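Local coordinates for protein-arginine-phosphatase (Geobacillus stearothermophilus, PDB 4PIC) that removes phosphate from phosphorylated arginine residues of proteins, with almost no activity against phosphotyrosine peptides, at residues Y3-V8 with A21-K26. Residues are numbered along the deposited sequence; the frame is centred on the assembly and turned at random.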
loop_
_atom_site.group_PDB
_atom_site.type_symbol
_atom_site.label_atom_id
_atom_site.label_comp_id
_atom_site.label_asym_id
_atom_site.label_seq_id
_atom_site.Cartn_x
_atom_site.Cartn_y
_atom_site.Cartn_z
ATOM N N TYR A 3 -24.205 4.810 -11.294
ATOM C CA TYR A 3 -22.847 5.101 -10.862
ATOM C C TYR A 3 -22.515 4.380 -9.573
ATOM O O TYR A 3 -23.299 4.375 -8.625
ATOM C CB TYR A 3 -22.661 6.607 -10.678
ATOM C CG TYR A 3 -22.705 7.365 -11.977
ATOM C CD1 TYR A 3 -21.590 7.430 -12.798
ATOM C CD2 TYR A 3 -23.859 8.020 -12.381
ATOM C CE1 TYR A 3 -21.625 8.119 -13.992
ATOM C CE2 TYR A 3 -23.900 8.706 -13.572
ATOM C CZ TYR A 3 -22.782 8.760 -14.369
ATOM O OH TYR A 3 -22.831 9.453 -15.559
ATOM N N ARG A 4 -21.342 3.756 -9.548
ATOM C CA ARG A 4 -20.824 3.154 -8.331
ATOM C C ARG A 4 -19.435 3.722 -8.062
ATOM O O ARG A 4 -18.442 3.326 -8.684
ATOM C CB ARG A 4 -20.828 1.623 -8.428
ATOM C CG ARG A 4 -22.251 1.038 -8.462
ATOM C CD ARG A 4 -22.271 -0.459 -8.769
ATOM N NE ARG A 4 -21.819 -0.753 -10.126
ATOM C CZ ARG A 4 -22.607 -0.756 -11.199
ATOM N NH1 ARG A 4 -23.898 -0.469 -11.082
ATOM N NH2 ARG A 4 -22.104 -1.035 -12.394
ATOM N N ILE A 5 -19.402 4.685 -7.149
ATOM C CA ILE A 5 -18.208 5.477 -6.898
ATOM C C ILE A 5 -17.463 4.911 -5.698
ATOM O O ILE A 5 -18.021 4.807 -4.606
ATOM C CB ILE A 5 -18.579 6.931 -6.578
ATOM C CG1 ILE A 5 -19.471 7.520 -7.682
ATOM C CG2 ILE A 5 -17.326 7.770 -6.368
ATOM C CD1 ILE A 5 -18.870 7.469 -9.073
ATOM N N LEU A 6 -16.200 4.550 -5.910
ATOM C CA LEU A 6 -15.342 3.999 -4.872
ATOM C C LEU A 6 -14.199 4.966 -4.584
ATOM O O LEU A 6 -13.361 5.223 -5.445
ATOM C CB LEU A 6 -14.776 2.657 -5.341
ATOM C CG LEU A 6 -13.841 1.977 -4.345
ATOM C CD1 LEU A 6 -14.616 1.546 -3.117
ATOM C CD2 LEU A 6 -13.136 0.790 -4.988
ATOM N N PHE A 7 -14.181 5.528 -3.379
ATOM C CA PHE A 7 -13.091 6.425 -2.993
ATOM C C PHE A 7 -12.013 5.637 -2.267
ATOM O O PHE A 7 -12.330 4.773 -1.457
ATOM C CB PHE A 7 -13.575 7.539 -2.069
ATOM C CG PHE A 7 -14.501 8.524 -2.723
ATOM C CD1 PHE A 7 -14.026 9.404 -3.687
ATOM C CD2 PHE A 7 -15.831 8.601 -2.348
ATOM C CE1 PHE A 7 -14.877 10.335 -4.278
ATOM C CE2 PHE A 7 -16.684 9.533 -2.934
ATOM C CZ PHE A 7 -16.201 10.398 -3.893
ATOM N N VAL A 8 -10.752 5.933 -2.557
ATOM C CA VAL A 8 -9.650 5.127 -2.026
ATOM C C VAL A 8 -8.500 5.962 -1.442
ATOM O O VAL A 8 -8.026 6.897 -2.083
ATOM C CB VAL A 8 -9.078 4.198 -3.119
ATOM C CG1 VAL A 8 -7.927 3.359 -2.546
ATOM C CG2 VAL A 8 -10.160 3.292 -3.691
ATOM N N ALA A 21 -18.497 10.229 2.699
ATOM C CA ALA A 21 -19.560 10.839 3.490
ATOM C C ALA A 21 -20.133 12.076 2.814
ATOM O O ALA A 21 -21.348 12.290 2.828
ATOM C CB ALA A 21 -19.079 11.176 4.888
ATOM N N LEU A 22 -19.260 12.900 2.237
ATOM C CA LEU A 22 -19.714 14.113 1.563
ATOM C C LEU A 22 -20.586 13.772 0.368
ATOM O O LEU A 22 -21.603 14.421 0.137
ATOM C CB LEU A 22 -18.520 14.969 1.133
ATOM C CG LEU A 22 -17.815 15.669 2.290
ATOM C CD1 LEU A 22 -16.449 16.134 1.829
ATOM C CD2 LEU A 22 -18.661 16.849 2.752
ATOM N N LEU A 23 -20.209 12.753 -0.393
ATOM C CA LEU A 23 -20.994 12.421 -1.578
ATOM C C LEU A 23 -22.305 11.766 -1.169
ATOM O O LEU A 23 -23.367 12.107 -1.705
ATOM C CB LEU A 23 -20.201 11.521 -2.536
ATOM C CG LEU A 23 -20.929 11.073 -3.810
ATOM C CD1 LEU A 23 -21.439 12.283 -4.594
ATOM C CD2 LEU A 23 -20.016 10.193 -4.664
ATOM N N GLU A 24 -22.245 10.854 -0.204
ATOM C CA GLU A 24 -23.430 10.129 0.237
ATOM C C GLU A 24 -24.455 11.087 0.829
ATOM O O GLU A 24 -25.664 10.910 0.640
ATOM C CB GLU A 24 -23.040 9.042 1.251
ATOM C CG GLU A 24 -24.208 8.258 1.842
ATOM C CD GLU A 24 -24.899 7.343 0.841
ATOM O OE1 GLU A 24 -24.363 7.135 -0.272
ATOM O OE2 GLU A 24 -25.989 6.828 1.172
ATOM N N ASN A 25 -23.976 12.125 1.506
ATOM C CA ASN A 25 -24.880 13.112 2.101
ATOM C C ASN A 25 -25.779 13.789 1.075
ATOM O O ASN A 25 -26.872 14.245 1.412
ATOM C CB ASN A 25 -24.104 14.180 2.871
ATOM C CG ASN A 25 -24.965 14.898 3.890
ATOM O OD1 ASN A 25 -25.699 14.267 4.652
ATOM N ND2 ASN A 25 -24.877 16.215 3.909
ATOM N N LYS A 26 -25.324 13.867 -0.170
ATOM C CA LYS A 26 -26.125 14.499 -1.222
ATOM C C LYS A 26 -27.303 13.644 -1.672
ATOM O O LYS A 26 -28.239 14.160 -2.292
ATOM C CB LYS A 26 -25.260 14.833 -2.433
ATOM C CG LYS A 26 -24.174 15.866 -2.170
ATOM C CD LYS A 26 -23.317 16.059 -3.412
ATOM C CE LYS A 26 -22.365 17.227 -3.245
ATOM N NZ LYS A 26 -23.111 18.521 -3.181
#
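Segment 3-8 of the strand and the helical segment 21-26 come nearest at I5 and L23, whose CA atoms stand 9.2 Å apart, a separation that side chains alone bridge. I5 and F7, two residues apart and so on the same side of the strand, both turn toward the helix, and L23 reaches back to meet both. One methyl of L23 does most of the touching: CD2 lies 4.0 Å from I5 CG2 and at almost the same distance from I5 CB, so it rests against the branch point of the isoleucine. The same L23 CD2 comes obliquely to the far end of the F7 ring, 3.8 Å from F7 CE2, while L23 CB stands 4.1 Å from F7 CE2. L23 holds its CG anti to the backbone N (chi1 179°), which carries the branched end out from the helix, and its side chain runs at about a right angle to both partners. Within the strand, I5 CG2 sits 3.8 Å above one face of the F7 ring, displaced toward its rim, so the three side chains, all buried, form one apolar cluster. Strand 3-9, helix 15-25 and strand 31-37 make a beta-alpha-beta unit of the low molecular weight phosphotyrosine protein phosphatase fold, and this contact packs the helix onto strand 3-9, an inner strand of the four-stranded parallel sheet. V33 of strand 31-37 touches both F7 and L23; L80, on strand 78-81, touches I5 and F7. The preceding residue, L22, packs against L133 and I137 of helix 123-150, and K26 NZ forms a salt bridge with D138 of that helix. The F7 side chain lies about 7 Å from that of the nucleophile C9.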